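Local coordinates for protein galactonate dehydratase (Zobellia galactanivorans, PDB 5OLC) that belongs to the enolase superfamily, combining a mandelate racemase/muconate lactonizing enzyme-type N-terminal domain with an enolase C-terminal domain-like barrel, at residues Asn122-Ser126 with Val363-Leu369; Asn134-Pro139 with Gly359-Val363; Glu348-Lys353 with Gly370-Asp374. All blocks are in the same frame, centred on the assembly; numbering follows the deposited sequence.

Overall arrangement
The three contacts illustrate how one late stretch of chain can tie an enolase-superfamily fold together: contacts 1 and 2 join parts far apart in sequence, while contact 3 is a local pairing. In contact 2, strand 360-362 pairs with strand 136-142 of the mixed barrel sheet. The chain then runs from V363, shared by contacts 1 and 2, along the loop that meets 122-126 in contact 1. It continues directly into 370-374, which pairs with 348-353 in contact 3. The centre of contact 1 is about 14 Å from those of contacts 2 and 3, which are about 19 Å apart. Contacts 2 and 3 do not touch, but both reach the same sheet.

Contact 1: Asn122-Ser126 with Val363-Leu369; sequences NLPVS and VPCTPGL
L123 and G368 make the main polar link: the amide N of G368 donates to L123 O at 3.1 Å in a nearly straight bond (170° at the hydrogen). G368 O in turn takes a weak bond from V125 N, so that the glycine bridges to the chain on both sides of P124. The P124 ring lies against a row of carbonyls. P124 CB is 3.4 Å from T366 O, while P124 CD is 3.5 Å from C365 O. Beside it, the CG2 branch of V125 lies against the peptide joining G368 to L369, 3.6 Å from L369 N, and meets L369 CD2 at 3.8 Å. S126 OG meets V363 CG1 at 3.5 Å, a chi1 of -177° turning that branch of the valine to the serine hydroxyl. At the outer end N122 and P367 run side by side, with N122 OD1 3.6 Å from P367 CG.

N122, at positive phi, is the C-prime residue of a Schellman motif that ends helix 101-120, and the contact thus joins the exit of that helix to the loop between strands 360-362 and 371-373.

Farther out, H317 of helix 309-321 reaches both segments, with ND1 bonded to S126 N and NE2 more weakly to L369 O. D115 of helix 101-120 holds L369 N through OD1, and W114 and L284 pack on V125.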
loop_
_atom_site.group_PDB
_atom_site.type_symbol
_atom_site.label_atom_id
_atom_site.label_comp_id
_atom_site.label_asym_id
_atom_site.label_seq_id
_atom_site.Cartn_x
_atom_site.Cartn_y
_atom_site.Cartn_z
ATOM N N ASN A 122 39.097 11.986 29.863
ATOM C CA ASN A 122 40.348 11.263 29.580
ATOM C C ASN A 122 40.166 9.888 28.925
ATOM O O ASN A 122 40.828 8.916 29.299
ATOM C CB ASN A 122 41.219 11.167 30.825
ATOM C CG ASN A 122 42.669 11.342 30.467
ATOM O OD1 ASN A 122 43.352 10.386 30.079
ATOM N ND2 ASN A 122 43.131 12.592 30.449
ATOM N N LEU A 123 39.287 9.834 27.915
ATOM C CA LEU A 123 38.970 8.620 27.154
ATOM C C LEU A 123 38.876 8.904 25.655
ATOM O O LEU A 123 38.398 9.986 25.300
ATOM C CB LEU A 123 37.608 8.060 27.605
ATOM C CG LEU A 123 37.565 7.232 28.874
ATOM C CD1 LEU A 123 36.134 6.957 29.257
ATOM C CD2 LEU A 123 38.318 5.922 28.712
ATOM N N PRO A 124 39.206 7.948 24.743
ATOM C CA PRO A 124 38.971 8.215 23.310
ATOM C C PRO A 124 37.460 8.343 23.017
ATOM O O PRO A 124 36.632 7.997 23.878
ATOM C CB PRO A 124 39.619 7.018 22.602
ATOM C CG PRO A 124 39.621 5.946 23.605
ATOM C CD PRO A 124 39.753 6.594 24.953
ATOM N N VAL A 125 37.095 8.885 21.834
ATOM C CA VAL A 125 35.694 9.087 21.434
ATOM C C VAL A 125 34.953 7.741 21.270
ATOM O O VAL A 125 33.804 7.639 21.713
ATOM C CB VAL A 125 35.550 10.016 20.193
ATOM C CG1 VAL A 125 34.094 10.155 19.755
ATOM C CG2 VAL A 125 36.150 11.393 20.471
ATOM N N SER A 126 35.605 6.709 20.659
ATOM C CA SER A 126 34.984 5.392 20.442
ATOM C C SER A 126 34.488 4.758 21.731
ATOM O O SER A 126 33.352 4.286 21.777
ATOM C CB SER A 126 35.894 4.442 19.661
ATOM O OG SER A 126 37.288 4.641 19.836
ATOM N N VAL A 363 42.832 2.039 15.699
ATOM C CA VAL A 363 42.076 3.017 16.479
ATOM C C VAL A 363 42.951 3.539 17.629
ATOM O O VAL A 363 43.537 2.721 18.339
ATOM C CB VAL A 363 40.714 2.432 16.978
ATOM C CG1 VAL A 363 39.874 3.474 17.724
ATOM C CG2 VAL A 363 39.913 1.824 15.825
ATOM N N PRO A 364 43.094 4.878 17.800
ATOM C CA PRO A 364 43.909 5.389 18.916
ATOM C C PRO A 364 43.191 5.325 20.279
ATOM O O PRO A 364 41.959 5.328 20.345
ATOM C CB PRO A 364 44.230 6.826 18.485
ATOM C CG PRO A 364 43.052 7.232 17.688
ATOM C CD PRO A 364 42.491 5.988 17.031
ATOM N N CYS A 365 43.981 5.304 21.365
ATOM C CA CYS A 365 43.525 5.215 22.756
ATOM C C CYS A 365 43.625 6.558 23.482
ATOM O O CYS A 365 43.206 6.667 24.636
ATOM C CB CYS A 365 44.310 4.130 23.484
ATOM S SG CYS A 365 44.880 2.796 22.401
ATOM N N THR A 366 44.199 7.566 22.803
ATOM C CA THR A 366 44.413 8.941 23.268
ATOM C C THR A 366 43.078 9.661 23.585
ATOM O O THR A 366 42.089 9.409 22.886
ATOM C CB THR A 366 45.226 9.706 22.202
ATOM O OG1 THR A 366 44.522 9.694 20.956
ATOM C CG2 THR A 366 46.626 9.119 21.995
ATOM N N PRO A 367 43.015 10.558 24.607
ATOM C CA PRO A 367 41.732 11.238 24.919
ATOM C C PRO A 367 41.219 12.141 23.799
ATOM O O PRO A 367 41.965 12.977 23.272
ATOM C CB PRO A 367 42.030 12.043 26.194
ATOM C CG PRO A 367 43.317 11.537 26.695
ATOM C CD PRO A 367 44.081 10.980 25.532
ATOM N N GLY A 368 39.952 11.949 23.445
ATOM C CA GLY A 368 39.304 12.680 22.363
ATOM C C GLY A 368 39.554 12.018 21.026
ATOM O O GLY A 368 39.836 10.813 20.964
ATOM N N LEU A 369 39.459 12.803 19.942
ATOM C CA LEU A 369 39.654 12.308 18.573
ATOM C C LEU A 369 41.097 11.867 18.318
ATOM O O LEU A 369 41.341 10.997 17.479
ATOM C CB LEU A 369 39.228 13.371 17.533
ATOM C CG LEU A 369 37.807 13.915 17.596
ATOM C CD1 LEU A 369 37.719 15.227 16.884
ATOM C CD2 LEU A 369 36.805 12.923 17.008
#

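Contact 2: Asn134-Pro139 with Gly359-Val363; sequences NPIIEP and GHLEV
I137 and L361 face each other as an antiparallel hydrogen-bonded pair. I137 N donates to L361 O at 3.0 Å, and L361 N returns a bond to I137 O at 2.8 Å. A third bond, from V363 N to P135 O at 3.0 Å, extends the ladder past the non-hydrogen-bonded pair of I136 and E362.

E138 CB lies in the plane of the H360 ring, at the ring edge, 3.5 Å from H360 ND1. A chi1 of 55° places CG between the backbone N and the carbonyl carbon, and from there the chain extends alongside the imidazole. At the tip, E138 OE2 comes to 3.4 Å from H360 CE1, with carboxylate and ring nearly coplanar (22° between planes). The other oxygen, OE1, forms a salt bridge with R198, which gives the carboxylate its strongest partner and would help to fix its rotation.

The I136 and H360 side chains cross obliquely, I136 CG2 meeting H360 CB. P139 crosses L361 at about a right angle, P139 CD lying 3.8 Å from L361 CB, while I137 CG2 meets V363 CG2. V319 and V316 of helix 309-321 cover I137 and L361 respectively. Beyond the paired residues, one water donates to both P139 O and G359 O.

Strand 136-142 also pairs in parallel with strands 170-174 and 337-339, so this antiparallel ladder joins strand 360-362 to the parallel barrel sheet characteristic of the enolase superfamily.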
loop_
_atom_site.group_PDB
_atom_site.type_symbol
_atom_site.label_atom_id
_atom_site.label_comp_id
_atom_site.label_asym_id
_atom_site.label_seq_id
_atom_site.Cartn_x
_atom_site.Cartn_y
_atom_site.Cartn_z
ATOM N N ASN A 134 35.660 -2.580 17.112
ATOM C CA ASN A 134 36.677 -2.908 16.118
ATOM C C ASN A 134 37.954 -2.089 16.391
ATOM O O ASN A 134 38.005 -0.897 16.045
ATOM C CB ASN A 134 36.144 -2.624 14.707
ATOM C CG ASN A 134 34.716 -3.053 14.456
ATOM O OD1 ASN A 134 33.869 -2.245 14.056
ATOM N ND2 ASN A 134 34.420 -4.332 14.670
ATOM N N PRO A 135 38.982 -2.695 17.041
ATOM C CA PRO A 135 40.217 -1.938 17.338
ATOM C C PRO A 135 41.088 -1.692 16.114
ATOM O O PRO A 135 41.963 -0.834 16.128
ATOM C CB PRO A 135 40.915 -2.809 18.373
ATOM C CG PRO A 135 40.466 -4.190 18.065
ATOM C CD PRO A 135 39.065 -4.085 17.543
ATOM N N ILE A 136 40.854 -2.481 15.068
ATOM C CA ILE A 136 41.541 -2.415 13.783
ATOM C C ILE A 136 40.462 -2.295 12.713
ATOM O O ILE A 136 39.427 -2.959 12.803
ATOM C CB ILE A 136 42.494 -3.638 13.567
ATOM C CG1 ILE A 136 43.672 -3.604 14.570
ATOM C CG2 ILE A 136 43.017 -3.729 12.118
ATOM C CD1 ILE A 136 43.500 -4.545 15.754
ATOM N N ILE A 137 40.669 -1.371 11.766
ATOM C CA ILE A 137 39.769 -1.118 10.646
ATOM C C ILE A 137 40.635 -1.065 9.356
ATOM O O ILE A 137 41.782 -0.637 9.427
ATOM C CB ILE A 137 38.773 0.085 10.870
ATOM C CG1 ILE A 137 39.050 1.266 9.976
ATOM C CG2 ILE A 137 38.645 0.555 12.313
ATOM C CD1 ILE A 137 38.157 1.300 8.859
ATOM N N GLU A 138 40.127 -1.569 8.219
ATOM C CA GLU A 138 40.873 -1.596 6.957
ATOM C C GLU A 138 40.260 -0.601 5.948
ATOM O O GLU A 138 39.293 -0.935 5.258
ATOM C CB GLU A 138 41.047 -3.034 6.396
ATOM C CG GLU A 138 39.778 -3.848 6.195
ATOM C CD GLU A 138 39.948 -5.091 5.343
ATOM O OE1 GLU A 138 39.019 -5.397 4.560
ATOM O OE2 GLU A 138 41.002 -5.759 5.455
ATOM N N PRO A 139 40.760 0.654 5.889
ATOM C CA PRO A 139 40.124 1.642 4.999
ATOM C C PRO A 139 40.412 1.450 3.515
ATOM O O PRO A 139 41.314 0.687 3.153
ATOM C CB PRO A 139 40.645 2.981 5.528
ATOM C CG PRO A 139 41.960 2.660 6.115
ATOM C CD PRO A 139 41.885 1.248 6.639
ATOM N N GLY A 359 47.573 -1.796 4.832
ATOM C CA GLY A 359 46.123 -1.698 4.695
ATOM C C GLY A 359 45.310 -1.593 5.968
ATOM O O GLY A 359 44.121 -1.267 5.898
ATOM N N HIS A 360 45.920 -1.882 7.130
ATOM C CA HIS A 360 45.220 -1.847 8.409
ATOM C C HIS A 360 45.528 -0.600 9.208
ATOM O O HIS A 360 46.692 -0.239 9.385
ATOM C CB HIS A 360 45.469 -3.121 9.248
ATOM C CG HIS A 360 45.050 -4.411 8.592
ATOM N ND1 HIS A 360 43.922 -4.490 7.783
ATOM C CD2 HIS A 360 45.608 -5.643 8.676
ATOM C CE1 HIS A 360 43.851 -5.752 7.385
ATOM N NE2 HIS A 360 44.841 -6.483 7.898
ATOM N N LEU A 361 44.458 0.051 9.684
ATOM C CA LEU A 361 44.439 1.260 10.500
ATOM C C LEU A 361 44.132 0.827 11.923
ATOM O O LEU A 361 43.361 -0.111 12.117
ATOM C CB LEU A 361 43.343 2.201 9.986
ATOM C CG LEU A 361 43.460 3.655 10.380
ATOM C CD1 LEU A 361 43.336 4.536 9.191
ATOM C CD2 LEU A 361 42.430 4.011 11.400
ATOM N N GLU A 362 44.750 1.486 12.912
ATOM C CA GLU A 362 44.587 1.132 14.315
ATOM C C GLU A 362 43.995 2.288 15.087
ATOM O O GLU A 362 44.578 3.378 15.130
ATOM C CB GLU A 362 45.941 0.717 14.896
ATOM C CG GLU A 362 45.908 0.034 16.255
ATOM C CD GLU A 362 47.301 -0.350 16.724
ATOM O OE1 GLU A 362 47.961 -1.173 16.041
ATOM O OE2 GLU A 362 47.765 0.236 17.732
ATOM N N VAL A 363 42.832 2.039 15.699
ATOM C CA VAL A 363 42.076 3.017 16.479
ATOM C C VAL A 363 42.951 3.539 17.629
ATOM O O VAL A 363 43.537 2.721 18.339
ATOM C CB VAL A 363 40.714 2.432 16.978
ATOM C CG1 VAL A 363 39.874 3.474 17.724
ATOM C CG2 VAL A 363 39.913 1.824 15.825
HETATM O O HOH W 1 42.558 -1.740 3.317
#

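Contact 3: Glu348-Lys353 with Gly370-Asp374; sequences EVTLHK and GVDVD
Strands 350-352 and 371-373 run antiparallel, their axes 4.5 Å apart at closest approach and their directions 153° apart. L351 and D372 form the hydrogen-bonded pair: L351 N donates to D372 O at 2.7 Å, and D372 N to L351 O at 3.0 Å. D374 N extends the ladder with a bond to V349 O, and K353 N adds a weak one to G370 O.

L351 folds over the neighbouring strand, L351 CD1 lying 3.5 Å from D374 N and 4.0 Å from D372 CB. On the other face T350 CG2 meets V373 CG2 obliquely. V349, at the helix end, lies beside V373, CG1 to CG1 at 3.8 Å. The K353 chain, bent at chi2 and chi3, lays K353 CD 3.4 Å from G370 O; K353 NZ stays 4.4 Å from D372 OD2, beyond a salt bridge. D372 OD1 is bonded to Y51 OH of strand 51-56. The H352 ring stacks with W309, and I310 packs against T350 and V373.

D374 OD1 is weakly bonded to D376 N. The motif is an antiparallel strand pair running into an aspartate N-cap, here that of helix 375-381 in the C-terminal part of an enolase-superfamily chain.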
loop_
_atom_site.group_PDB
_atom_site.type_symbol
_atom_site.label_atom_id
_atom_site.label_comp_id
_atom_site.label_asym_id
_atom_site.label_seq_id
_atom_site.Cartn_x
_atom_site.Cartn_y
_atom_site.Cartn_z
ATOM N N GLU A 348 49.191 18.867 6.421
ATOM C CA GLU A 348 50.015 19.875 7.095
ATOM C C GLU A 348 49.302 20.588 8.245
ATOM O O GLU A 348 49.886 20.706 9.316
ATOM C CB GLU A 348 50.584 20.905 6.099
ATOM C CG GLU A 348 51.551 20.342 5.069
ATOM C CD GLU A 348 52.004 21.301 3.981
ATOM O OE1 GLU A 348 52.204 22.501 4.284
ATOM O OE2 GLU A 348 52.200 20.841 2.832
ATOM N N VAL A 349 48.078 21.095 8.026
ATOM C CA VAL A 349 47.352 21.837 9.060
ATOM C C VAL A 349 46.929 20.927 10.223
ATOM O O VAL A 349 46.991 21.366 11.377
ATOM C CB VAL A 349 46.173 22.676 8.503
ATOM C CG1 VAL A 349 45.576 23.581 9.579
ATOM C CG2 VAL A 349 46.611 23.516 7.309
ATOM N N THR A 350 46.537 19.664 9.931
ATOM C CA THR A 350 46.108 18.729 10.978
ATOM C C THR A 350 47.112 17.618 11.258
ATOM O O THR A 350 47.646 16.969 10.354
ATOM C CB THR A 350 44.713 18.162 10.737
ATOM O OG1 THR A 350 44.633 17.640 9.418
ATOM C CG2 THR A 350 43.628 19.181 10.989
ATOM N N LEU A 351 47.316 17.407 12.557
ATOM C CA LEU A 351 48.216 16.447 13.161
ATOM C C LEU A 351 47.439 15.282 13.782
ATOM O O LEU A 351 46.657 15.470 14.721
ATOM C CB LEU A 351 49.052 17.151 14.248
ATOM C CG LEU A 351 49.764 18.430 13.846
ATOM C CD1 LEU A 351 49.780 19.411 14.988
ATOM C CD2 LEU A 351 51.166 18.138 13.316
ATOM N N HIS A 352 47.676 14.077 13.253
ATOM C CA HIS A 352 47.048 12.855 13.728
ATOM C C HIS A 352 48.054 11.976 14.497
ATOM O O HIS A 352 49.264 12.075 14.285
ATOM C CB HIS A 352 46.415 12.090 12.552
ATOM C CG HIS A 352 47.395 11.502 11.578
ATOM N ND1 HIS A 352 47.802 10.185 11.673
ATOM C CD2 HIS A 352 47.984 12.061 10.498
ATOM C CE1 HIS A 352 48.621 9.985 10.654
ATOM N NE2 HIS A 352 48.765 11.084 9.923
ATOM N N LYS A 353 47.540 11.120 15.386
ATOM C CA LYS A 353 48.343 10.183 16.170
ATOM C C LYS A 353 48.206 8.742 15.608
ATOM O O LYS A 353 49.091 7.907 15.821
ATOM C CB LYS A 353 47.905 10.222 17.655
ATOM C CG LYS A 353 48.648 11.248 18.526
ATOM C CD LYS A 353 48.078 12.677 18.435
ATOM C CE LYS A 353 47.886 13.315 19.792
ATOM N NZ LYS A 353 47.603 14.765 19.679
ATOM N N GLY A 370 42.029 12.484 19.037
ATOM C CA GLY A 370 43.451 12.186 18.919
ATOM C C GLY A 370 44.094 13.011 17.841
ATOM O O GLY A 370 44.968 12.522 17.117
ATOM N N VAL A 371 43.632 14.278 17.739
ATOM C CA VAL A 371 44.090 15.253 16.749
ATOM C C VAL A 371 44.374 16.635 17.310
ATOM O O VAL A 371 43.695 17.114 18.238
ATOM C CB VAL A 371 43.180 15.394 15.503
ATOM C CG1 VAL A 371 43.441 14.286 14.500
ATOM C CG2 VAL A 371 41.702 15.533 15.868
ATOM N N ASP A 372 45.340 17.299 16.638
ATOM C CA ASP A 372 45.759 18.667 16.875
ATOM C C ASP A 372 45.966 19.422 15.563
ATOM O O ASP A 372 46.033 18.807 14.492
ATOM C CB ASP A 372 47.004 18.725 17.769
ATOM C CG ASP A 372 46.761 19.518 19.036
ATOM O OD1 ASP A 372 46.016 20.531 18.974
ATOM O OD2 ASP A 372 47.312 19.128 20.094
ATOM N N VAL A 373 46.023 20.763 15.657
ATOM C CA VAL A 373 46.244 21.655 14.524
ATOM C C VAL A 373 47.568 22.433 14.725
ATOM O O VAL A 373 47.746 23.073 15.768
ATOM C CB VAL A 373 45.020 22.592 14.296
ATOM C CG1 VAL A 373 45.358 23.776 13.384
ATOM C CG2 VAL A 373 43.815 21.814 13.769
ATOM N N ASP A 374 48.490 22.356 13.728
ATOM C CA ASP A 374 49.758 23.095 13.709
ATOM C C ASP A 374 49.337 24.545 13.458
ATOM O O ASP A 374 48.923 24.880 12.343
ATOM C CB ASP A 374 50.678 22.571 12.574
ATOM C CG ASP A 374 52.088 23.150 12.499
ATOM O OD1 ASP A 374 52.314 24.247 13.051
ATOM O OD2 ASP A 374 52.955 22.521 11.850
#